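Local structure of putative Zn-dependent Alcohol Dehydrogenase (3IV6) at residues Asn116-Asn121 / Arg145-Leu150; Arg30-Glu35 / Leu245-Asn250; Thr238-Val243 / Leu253-Arg258. The protein binds S-adenosylmethionine in a Rossmann-like fold and, despite its name, is probably a methyltransferase rather than an alcohol dehydrogenase. All coordinates share one frame; numbering follows the deposited sequence.

Contact 1 of 3, residues Asn116-Asn121 / Arg145-Leu150; sequences NDRLIN and RASVKL. With SAM (S-adenosylmethionine), chain E.
Ser-147 turns its hydroxyl to Asp-117, where OG donates to OD1 at 2.6 Å on the lone pair facing away from the other carboxylate oxygen. The same OD1 of Asp-117 takes NE of Arg-118 at 3.3 Å, this time from above the carboxylate plane, while the carboxylate lies at the edge of the guanidinium. Arg-118 NH1 is bound to Ala-28 O. With an alanine in place of Asp-117, the serine hydroxyl would probably lose its acceptor and the guanidinium its salt-bridge mate, leaving that arm freer to swing. These residues close the beta-alpha-beta crossover of strand 113-117, helix 125-139 and strand 143-149, central parallel strands of the Rossmann-like sheet; Ser-147 N donates to Asn-116 O at 3.1 Å. Past the strand, Leu-119 CD1 packs 3.6 Å from C8 of the S-adenosylmethionine adenine. Ile-120, an apolar branched residue suited to a buried site, sets CD1 3.9 Å from both Ala-146 CB and Val-148 CG2. Asn-121 mimics a peptide: with CG anti to the carbonyl carbon (chi1 -77°), its amide meets the Lys-149 backbone, OD1 accepting from Lys-149 N at 2.7 Å and ND2 donating to Lys-149 O at 2.9 Å, both in the respective carbonyl planes.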
loop_
_atom_site.group_PDB
_atom_site.type_symbol
_atom_site.label_atom_id
_atom_site.label_comp_id
_atom_site.label_asym_id
_atom_site.label_seq_id
_atom_site.Cartn_x
_atom_site.Cartn_y
_atom_site.Cartn_z
ATOM N N ASN A 116 3.132 -4.689 -4.847
ATOM C CA ASN A 116 2.428 -3.490 -4.384
ATOM C C ASN A 116 3.358 -2.321 -4.100
ATOM O O ASN A 116 4.507 -2.524 -3.664
ATOM C CB ASN A 116 1.525 -3.791 -3.181
ATOM C CG ASN A 116 2.252 -4.531 -2.056
ATOM O OD1 ASN A 116 2.212 -5.757 -1.981
ATOM N ND2 ASN A 116 2.873 -3.779 -1.156
ATOM N N ASP A 117 2.873 -1.113 -4.384
ATOM C CA ASP A 117 3.657 0.101 -4.187
ATOM C C ASP A 117 3.180 0.931 -3.004
ATOM O O ASP A 117 2.161 1.608 -3.103
ATOM C CB ASP A 117 3.630 0.979 -5.435
ATOM C CG ASP A 117 4.489 2.246 -5.281
ATOM O OD1 ASP A 117 5.577 2.190 -4.654
ATOM O OD2 ASP A 117 4.086 3.298 -5.815
ATOM N N ARG A 118 3.931 0.893 -1.907
ATOM C CA ARG A 118 3.683 1.750 -0.749
ATOM C C ARG A 118 2.344 1.463 -0.052
ATOM O O ARG A 118 1.730 2.335 0.585
ATOM C CB ARG A 118 3.837 3.211 -1.139
ATOM C CG ARG A 118 5.293 3.645 -1.219
ATOM C CD ARG A 118 5.470 5.050 -1.812
ATOM N NE ARG A 118 5.371 5.131 -3.266
ATOM C CZ ARG A 118 5.397 6.289 -3.943
ATOM N NH1 ARG A 118 5.511 7.416 -3.269
ATOM N NH2 ARG A 118 5.301 6.339 -5.282
ATOM N N LEU A 119 1.921 0.210 -0.142
ATOM C CA LEU A 119 0.678 -0.248 0.458
ATOM C C LEU A 119 0.886 -0.484 1.949
ATOM O O LEU A 119 -0.011 -0.343 2.750
ATOM C CB LEU A 119 0.289 -1.556 -0.203
ATOM C CG LEU A 119 -0.772 -2.360 0.507
ATOM C CD1 LEU A 119 -2.071 -1.558 0.537
ATOM C CD2 LEU A 119 -0.942 -3.711 -0.164
ATOM N N ILE A 120 2.104 -0.838 2.313
ATOM C CA ILE A 120 2.445 -1.152 3.683
ATOM C C ILE A 120 2.377 0.120 4.518
ATOM O O ILE A 120 2.207 0.072 5.729
ATOM C CB ILE A 120 3.846 -1.847 3.751
ATOM C CG1 ILE A 120 3.738 -3.335 3.401
ATOM C CG2 ILE A 120 4.479 -1.748 5.156
ATOM C CD1 ILE A 120 5.007 -3.849 2.811
ATOM N N ASN A 121 2.489 1.264 3.853
ATOM C CA ASN A 121 2.478 2.540 4.538
ATOM C C ASN A 121 1.029 2.840 4.999
ATOM O O ASN A 121 0.794 3.689 5.863
ATOM C CB ASN A 121 2.997 3.619 3.591
ATOM C CG ASN A 121 4.521 3.601 3.439
ATOM O OD1 ASN A 121 5.062 3.218 2.389
ATOM N ND2 ASN A 121 5.216 4.035 4.483
ATOM N N ARG A 145 7.107 -8.481 -4.316
ATOM C CA ARG A 145 7.828 -7.220 -4.420
ATOM C C ARG A 145 6.973 -6.122 -3.827
ATOM O O ARG A 145 5.871 -5.803 -4.307
ATOM C CB ARG A 145 8.202 -6.944 -5.869
ATOM C CG ARG A 145 9.138 -8.009 -6.475
ATOM C CD ARG A 145 9.404 -7.731 -7.913
ATOM N NE ARG A 145 10.413 -8.642 -8.433
ATOM C CZ ARG A 145 10.792 -8.728 -9.712
ATOM N NH1 ARG A 145 11.742 -9.609 -10.053
ATOM N NH2 ARG A 145 10.245 -7.951 -10.644
ATOM N N ALA A 146 7.462 -5.570 -2.731
ATOM C CA ALA A 146 6.690 -4.558 -1.981
ATOM C C ALA A 146 7.539 -3.331 -1.637
ATOM O O ALA A 146 8.532 -3.444 -0.934
ATOM C CB ALA A 146 6.095 -5.173 -0.703
ATOM N N SER A 147 7.178 -2.165 -2.153
ATOM C CA SER A 147 7.969 -0.983 -1.845
ATOM C C SER A 147 7.389 -0.297 -0.617
ATOM O O SER A 147 6.199 -0.349 -0.398
ATOM C CB SER A 147 7.888 -0.043 -2.989
ATOM O OG SER A 147 6.552 0.402 -3.077
ATOM N N VAL A 148 8.233 0.333 0.185
ATOM C CA VAL A 148 7.779 1.030 1.356
ATOM C C VAL A 148 8.419 2.403 1.429
ATOM O O VAL A 148 9.608 2.523 1.283
ATOM C CB VAL A 148 8.172 0.289 2.609
ATOM C CG1 VAL A 148 7.477 0.943 3.834
ATOM C CG2 VAL A 148 7.769 -1.178 2.478
ATOM N N LYS A 149 7.630 3.446 1.642
ATOM C CA LYS A 149 8.177 4.783 1.865
ATOM C C LYS A 149 8.764 4.868 3.268
ATOM O O LYS A 149 8.098 4.503 4.197
ATOM C CB LYS A 149 7.093 5.851 1.699
ATOM C CG LYS A 149 7.629 7.138 1.157
ATOM C CD LYS A 149 7.043 8.356 1.820
ATOM C CE LYS A 149 7.757 8.635 3.124
ATOM N NZ LYS A 149 9.153 9.115 2.880
ATOM N N LEU A 150 9.982 5.384 3.422
ATOM C CA LEU A 150 10.667 5.316 4.699
ATOM C C LEU A 150 10.845 6.672 5.360
ATOM O O LEU A 150 11.056 7.690 4.695
ATOM C CB LEU A 150 12.013 4.618 4.577
ATOM C CG LEU A 150 12.085 3.233 3.911
ATOM C CD1 LEU A 150 13.531 2.895 3.604
ATOM C CD2 LEU A 150 11.475 2.123 4.773
HETATM N N SAM E . -1.954 4.158 -3.865
HETATM C CA SAM E . -0.509 4.291 -3.903
HETATM C C SAM E . 0.049 3.810 -5.225
HETATM O O SAM E . -0.653 3.345 -6.134
HETATM O OXT SAM E . 1.246 3.926 -5.363
HETATM C CB SAM E . 0.145 3.607 -2.709
HETATM C CG SAM E . -0.811 3.168 -1.591
HETATM S SD SAM E . -1.704 1.599 -1.834
HETATM C CE SAM E . -1.264 1.116 -3.528
HETATM C "C5'" SAM E . -3.458 2.113 -1.858
HETATM C "C4'" SAM E . -4.461 1.229 -2.590
HETATM O "O4'" SAM E . -4.551 -0.029 -1.943
HETATM C "C3'" SAM E . -5.871 1.791 -2.568
HETATM O "O3'" SAM E . -6.455 1.467 -3.809
HETATM C "C2'" SAM E . -6.590 0.994 -1.501
HETATM O "O2'" SAM E . -7.948 0.786 -1.826
HETATM C "C1'" SAM E . -5.852 -0.333 -1.501
HETATM N N9 SAM E . -5.782 -0.915 -0.154
HETATM C C8 SAM E . -5.422 -0.259 0.995
HETATM N N7 SAM E . -5.505 -1.129 2.038
HETATM C C5 SAM E . -5.913 -2.345 1.580
HETATM C C6 SAM E . -6.154 -3.576 2.220
HETATM N N6 SAM E . -6.007 -3.745 3.537
HETATM N N1 SAM E . -6.583 -4.633 1.458
HETATM C C2 SAM E . -6.781 -4.458 0.095
HETATM N N3 SAM E . -6.535 -3.267 -0.545
HETATM C C4 SAM E . -6.105 -2.216 0.192
HETATM O O HOH W 1 3.930 -1.726 -0.146
#

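Contact 2 of 3, residues Arg30-Glu35 / Leu245-Asn250; sequences RPSDRE and LPDAPN
A capping box opens helix 33-39, and its two members, Ser-32 and Glu-35, are also the residues that engage the loop 245-250. Glu-35 does most of the work, because a long acidic side chain can serve its own helix with one oxygen and a neighbouring loop with the other. Its CG lies anti to the carbonyl carbon (chi1 -69°) and the chain runs extended beyond it, carrying the carboxylate out to both partners. OE1 of Glu-35 turns back to accept from Ser-32 N at 3.0 Å, on the anti side and somewhat out of the carboxylate plane. In return, Ser-32 OG takes a weak bond from Glu-35 N. OE2 of Glu-35 is gripped by two successive loop amides: Ala-248 N comes in at 2.9 Å on the syn side, almost straight at 172°, and Asp-247 N at 3.1 Å from well above the plane, both from the same face.

The loop connects the two strands of the hairpin 237-244 and 251-258, so the contact ties the C-terminal hairpin to the N-terminal region, whose Pro-31 touches S-adenosylmethionine. Pro-246 lays its ring carbons CG and CD beside Glu-35 CG, with CD 3.7 Å away and the two side chains running antiparallel alongside one another. Ala-248 is small enough to let the acid reach the loop amides, and Leu-245 lies against the carboxylate. Asp-247 points its carboxylate at the hydroxyl of Ser-32, but OD1 is placed too close for that bond to be measured reliably. The two loop amides probably help to stabilise the negative charge on Glu-35.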
loop_
_atom_site.group_PDB
_atom_site.type_symbol
_atom_site.label_atom_id
_atom_site.label_comp_id
_atom_site.label_asym_id
_atom_site.label_seq_id
_atom_site.Cartn_x
_atom_site.Cartn_y
_atom_site.Cartn_z
ATOM N N ARG A 30 2.645 7.766 -6.911
ATOM C CA ARG A 30 2.586 6.514 -7.650
ATOM C C ARG A 30 3.936 6.224 -8.272
ATOM O O ARG A 30 4.767 7.119 -8.382
ATOM C CB ARG A 30 1.531 6.576 -8.737
ATOM C CG ARG A 30 1.749 7.625 -9.741
ATOM C CD ARG A 30 0.984 7.260 -10.993
ATOM N NE ARG A 30 0.903 8.340 -11.974
ATOM C CZ ARG A 30 0.157 9.436 -11.820
ATOM N NH1 ARG A 30 -0.554 9.597 -10.694
ATOM N NH2 ARG A 30 0.139 10.378 -12.781
ATOM N N PRO A 31 4.170 4.975 -8.689
ATOM C CA PRO A 31 5.475 4.755 -9.333
ATOM C C PRO A 31 5.615 5.548 -10.620
ATOM O O PRO A 31 4.660 5.731 -11.334
ATOM C CB PRO A 31 5.497 3.246 -9.599
ATOM C CG PRO A 31 4.418 2.677 -8.698
ATOM C CD PRO A 31 3.400 3.729 -8.521
ATOM N N SER A 32 6.808 6.046 -10.892
ATOM C CA SER A 32 7.151 6.572 -12.233
ATOM C C SER A 32 7.233 5.482 -13.343
ATOM O O SER A 32 7.126 4.270 -13.077
ATOM C CB SER A 32 8.493 7.257 -12.147
ATOM O OG SER A 32 9.439 6.284 -11.738
ATOM N N ASP A 33 7.436 5.894 -14.588
ATOM C CA ASP A 33 7.669 4.898 -15.638
ATOM C C ASP A 33 8.827 3.946 -15.256
ATOM O O ASP A 33 8.654 2.719 -15.232
ATOM C CB ASP A 33 7.929 5.546 -16.999
ATOM C CG ASP A 33 6.706 6.272 -17.569
ATOM O OD1 ASP A 33 5.597 6.203 -16.978
ATOM O OD2 ASP A 33 6.879 6.923 -18.628
ATOM N N ARG A 34 9.983 4.512 -14.917
ATOM C CA ARG A 34 11.128 3.704 -14.578
ATOM C C ARG A 34 10.829 2.674 -13.509
ATOM O O ARG A 34 11.321 1.505 -13.564
ATOM C CB ARG A 34 12.249 4.598 -14.073
ATOM C CG ARG A 34 13.500 4.436 -14.849
ATOM C CD ARG A 34 13.406 5.207 -16.186
ATOM N NE ARG A 34 13.819 4.345 -17.275
ATOM C CZ ARG A 34 14.128 4.779 -18.480
ATOM N NH1 ARG A 34 14.478 3.911 -19.413
ATOM N NH2 ARG A 34 14.092 6.073 -18.736
ATOM N N GLU A 35 10.061 3.130 -12.512
ATOM C CA GLU A 35 9.757 2.305 -11.351
ATOM C C GLU A 35 8.754 1.183 -11.669
ATOM O O GLU A 35 8.876 0.078 -11.140
ATOM C CB GLU A 35 9.281 3.181 -10.213
ATOM C CG GLU A 35 10.380 4.037 -9.672
ATOM C CD GLU A 35 9.920 5.022 -8.629
ATOM O OE1 GLU A 35 8.728 5.428 -8.624
ATOM O OE2 GLU A 35 10.786 5.396 -7.819
ATOM N N LEU A 245 14.640 3.302 -4.573
ATOM C CA LEU A 245 14.014 3.625 -5.849
ATOM C C LEU A 245 14.421 5.015 -6.328
ATOM O O LEU A 245 14.638 5.920 -5.524
ATOM C CB LEU A 245 12.490 3.534 -5.735
ATOM C CG LEU A 245 11.898 2.125 -5.670
ATOM C CD1 LEU A 245 10.379 2.181 -5.626
ATOM C CD2 LEU A 245 12.375 1.287 -6.847
ATOM N N PRO A 246 14.523 5.175 -7.644
ATOM C CA PRO A 246 15.121 6.379 -8.230
ATOM C C PRO A 246 14.277 7.619 -7.959
ATOM O O PRO A 246 14.792 8.618 -7.455
ATOM C CB PRO A 246 15.130 6.066 -9.727
ATOM C CG PRO A 246 13.993 5.127 -9.916
ATOM C CD PRO A 246 13.938 4.292 -8.669
ATOM N N ASP A 247 12.992 7.552 -8.294
ATOM C CA ASP A 247 12.155 8.743 -8.364
ATOM C C ASP A 247 11.435 8.991 -7.044
ATOM O O ASP A 247 11.468 10.097 -6.506
ATOM C CB ASP A 247 11.139 8.617 -9.502
ATOM C CG ASP A 247 11.798 8.515 -10.863
ATOM O OD1 ASP A 247 11.284 7.766 -11.720
ATOM O OD2 ASP A 247 12.831 9.186 -11.077
ATOM N N ALA A 248 10.784 7.954 -6.526
ATOM C CA ALA A 248 9.941 8.090 -5.345
ATOM C C ALA A 248 10.752 8.555 -4.140
ATOM O O ALA A 248 11.982 8.523 -4.158
ATOM C CB ALA A 248 9.240 6.776 -5.040
ATOM N N PRO A 249 10.054 8.989 -3.095
ATOM C CA PRO A 249 10.692 9.706 -1.986
ATOM C C PRO A 249 11.239 8.750 -0.932
ATOM O O PRO A 249 10.468 8.169 -0.168
ATOM C CB PRO A 249 9.543 10.530 -1.403
ATOM C CG PRO A 249 8.626 10.752 -2.552
ATOM C CD PRO A 249 8.708 9.508 -3.390
ATOM N N ASN A 250 12.559 8.592 -0.898
ATOM C CA ASN A 250 13.197 7.692 0.055
ATOM C C ASN A 250 12.472 6.355 0.161
ATOM O O ASN A 250 12.145 5.900 1.258
ATOM C CB ASN A 250 13.291 8.350 1.433
ATOM C CG ASN A 250 14.404 7.767 2.283
ATOM O OD1 ASN A 250 15.505 7.512 1.795
ATOM N ND2 ASN A 250 14.121 7.552 3.562
#

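Contact 3 of 3, residues Thr238-Val243 / Leu253-Arg258; sequences TLEKAV and LYQFSR
Leu-239 sets CD1 against the base of Tyr-254, 4.0 Å from its CB, and meets the tyrosine ring at its edge. The leucine's CG stands trans to the backbone N (chi1 178°), bringing CD1 across to the partner strand, 4.2 Å from Phe-256 CB. Ala-242 continues this face with CB 4.1 Å from Tyr-254 CD1, small enough to sit beside the large ring. Helix 219-226 packs on the same face, and Tyr-254 OH bonds to Asp-219 OD1.

The strands 237-244 and 251-258 form an antiparallel hairpin interrupted by a classic beta bulge, in which Glu-240 and Lys-241 both face Gln-255. Gln-255 O therefore receives two amides, a weak bond from Glu-240 N and a straighter one from Lys-241 N at 3.3 Å. This hairpin at the sheet edge is consistent with the class I S-adenosylmethionine-dependent methyltransferase fold.

Around the bulge, on the face of Gln-255 and Ser-257, the contact turns polar. NE2 of the extended Gln-255 donates to Glu-240 OE1 at 2.9 Å, nearly along the C-O axis, with carboxylate and amide planes 85° apart. Gln-255 OE1 takes a weak bond from Arg-145 NE. Ser-257 OG faces Glu-240 OE2 at a spacing too short to be trusted in detail; OE2 also forms a salt bridge with Arg-259. By setting Glu-240 beside Lys-241, the bulge probably helps to bring the carboxylate over Gln-255 and toward Ser-257, with the arginine balancing its charge.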
loop_
_atom_site.group_PDB
_atom_site.type_symbol
_atom_site.label_atom_id
_atom_site.label_comp_id
_atom_site.label_asym_id
_atom_site.label_seq_id
_atom_site.Cartn_x
_atom_site.Cartn_y
_atom_site.Cartn_z
ATOM N N THR A 238 12.585 -14.932 3.456
ATOM C CA THR A 238 13.931 -14.637 2.990
ATOM C C THR A 238 13.930 -13.296 2.278
ATOM O O THR A 238 13.238 -13.116 1.293
ATOM C CB THR A 238 14.373 -15.703 1.978
ATOM O OG1 THR A 238 14.358 -16.996 2.606
ATOM C CG2 THR A 238 15.744 -15.386 1.378
ATOM N N LEU A 239 14.713 -12.341 2.740
ATOM C CA LEU A 239 14.783 -11.105 1.981
ATOM C C LEU A 239 15.866 -11.203 0.884
ATOM O O LEU A 239 17.072 -11.132 1.163
ATOM C CB LEU A 239 14.991 -9.910 2.902
ATOM C CG LEU A 239 15.122 -8.581 2.158
ATOM C CD1 LEU A 239 13.899 -8.206 1.323
ATOM C CD2 LEU A 239 15.507 -7.435 3.093
ATOM N N GLU A 240 15.417 -11.381 -0.352
ATOM C CA GLU A 240 16.294 -11.553 -1.493
ATOM C C GLU A 240 16.969 -10.275 -1.911
ATOM O O GLU A 240 18.128 -10.280 -2.330
ATOM C CB GLU A 240 15.504 -12.085 -2.669
ATOM C CG GLU A 240 14.896 -13.456 -2.356
ATOM C CD GLU A 240 13.902 -13.950 -3.364
ATOM O OE1 GLU A 240 13.888 -13.487 -4.506
ATOM O OE2 GLU A 240 13.123 -14.823 -3.004
ATOM N N LYS A 241 16.262 -9.164 -1.816
ATOM C CA LYS A 241 16.908 -7.884 -2.082
ATOM C C LYS A 241 16.089 -6.694 -1.672
ATOM O O LYS A 241 14.924 -6.822 -1.294
ATOM C CB LYS A 241 17.439 -7.755 -3.526
ATOM C CG LYS A 241 16.420 -7.718 -4.633
ATOM C CD LYS A 241 17.106 -7.482 -5.965
ATOM C CE LYS A 241 16.132 -7.474 -7.124
ATOM N NZ LYS A 241 16.740 -6.893 -8.375
ATOM N N ALA A 242 16.721 -5.535 -1.747
ATOM C CA ALA A 242 16.126 -4.306 -1.265
ATOM C C ALA A 242 16.760 -3.166 -2.024
ATOM O O ALA A 242 17.929 -2.907 -1.864
ATOM C CB ALA A 242 16.380 -4.164 0.203
ATOM N N VAL A 243 15.995 -2.474 -2.843
ATOM C CA VAL A 243 16.587 -1.432 -3.653
ATOM C C VAL A 243 15.965 -0.032 -3.464
ATOM O O VAL A 243 14.756 0.117 -3.486
ATOM C CB VAL A 243 16.483 -1.857 -5.113
ATOM C CG1 VAL A 243 17.146 -0.844 -6.010
ATOM C CG2 VAL A 243 17.136 -3.174 -5.234
ATOM N N LEU A 253 12.330 -0.678 -2.255
ATOM C CA LEU A 253 11.582 -1.825 -2.755
ATOM C C LEU A 253 12.182 -3.135 -2.257
ATOM O O LEU A 253 13.390 -3.352 -2.353
ATOM C CB LEU A 253 11.542 -1.813 -4.285
ATOM C CG LEU A 253 11.008 -3.078 -4.959
ATOM C CD1 LEU A 253 9.639 -3.445 -4.405
ATOM C CD2 LEU A 253 10.949 -2.899 -6.468
ATOM N N TYR A 254 11.331 -4.005 -1.724
ATOM C CA TYR A 254 11.794 -5.215 -1.037
ATOM C C TYR A 254 11.242 -6.408 -1.731
ATOM O O TYR A 254 10.022 -6.501 -1.896
ATOM C CB TYR A 254 11.273 -5.298 0.405
ATOM C CG TYR A 254 11.753 -4.189 1.256
ATOM C CD1 TYR A 254 12.812 -4.380 2.139
ATOM C CD2 TYR A 254 11.177 -2.927 1.162
ATOM C CE1 TYR A 254 13.279 -3.352 2.932
ATOM C CE2 TYR A 254 11.641 -1.863 1.959
ATOM C CZ TYR A 254 12.704 -2.088 2.844
ATOM O OH TYR A 254 13.207 -1.078 3.627
ATOM N N GLN A 255 12.137 -7.328 -2.092
ATOM C CA GLN A 255 11.770 -8.568 -2.767
ATOM C C GLN A 255 12.027 -9.701 -1.792
ATOM O O GLN A 255 13.132 -9.858 -1.271
ATOM C CB GLN A 255 12.576 -8.728 -4.057
ATOM C CG GLN A 255 12.485 -10.110 -4.694
ATOM C CD GLN A 255 13.143 -10.147 -6.058
ATOM O OE1 GLN A 255 12.983 -9.226 -6.853
ATOM N NE2 GLN A 255 13.895 -11.213 -6.336
ATOM N N PHE A 256 10.988 -10.468 -1.509
ATOM C CA PHE A 256 11.080 -11.533 -0.516
ATOM C C PHE A 256 10.194 -12.737 -0.842
ATOM O O PHE A 256 9.297 -12.690 -1.696
ATOM C CB PHE A 256 10.797 -11.008 0.909
ATOM C CG PHE A 256 9.407 -10.389 1.113
ATOM C CD1 PHE A 256 8.374 -11.131 1.702
ATOM C CD2 PHE A 256 9.124 -9.071 0.749
ATOM C CE1 PHE A 256 7.088 -10.574 1.935
ATOM C CE2 PHE A 256 7.836 -8.526 0.972
ATOM C CZ PHE A 256 6.842 -9.278 1.573
ATOM N N SER A 257 10.434 -13.822 -0.134
ATOM C CA SER A 257 9.757 -15.065 -0.444
ATOM C C SER A 257 9.918 -15.980 0.750
ATOM O O SER A 257 10.674 -15.638 1.664
ATOM C CB SER A 257 10.428 -15.695 -1.644
ATOM O OG SER A 257 11.781 -15.857 -1.321
ATOM N N ARG A 258 9.187 -17.099 0.766
ATOM C CA ARG A 258 9.451 -18.134 1.740
ATOM C C ARG A 258 9.373 -19.448 1.007
ATOM O O ARG A 258 8.364 -19.734 0.372
ATOM C CB ARG A 258 8.489 -18.092 2.942
ATOM C CG ARG A 258 7.056 -18.363 2.606
ATOM C CD ARG A 258 6.419 -19.228 3.649
ATOM N NE ARG A 258 5.222 -18.611 4.234
ATOM C CZ ARG A 258 4.008 -18.609 3.674
ATOM N NH1 ARG A 258 2.995 -18.032 4.322
ATOM N NH2 ARG A 258 3.802 -19.169 2.473
#

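How the contacts relate
Contact 1 is wholly buried near the centre of the chain, whereas contacts 2 and 3 lie farther out and are only partly buried. Contacts 1 and 3 belong to the same sheet, because strand 143-149 borders strand 251-258: Ala-146 N donates, probably, to Tyr-254 O at 2.8 Å. Contact 2 uses the hairpin loop of contact 3 and meets contact 1 where Leu-150 N lies 3.1 Å from Asn-250 O, a probable hydrogen bond. Chemistry follows place. Strand 113-117 ends in Asp-117 beside S-adenosylmethionine, with Ser-147 behind it; in the edge hairpin one face is apolar, the other mixed, with its polar groups gathered round the bulge; the loop contact relies on a helix-capping acid binding backbone amides.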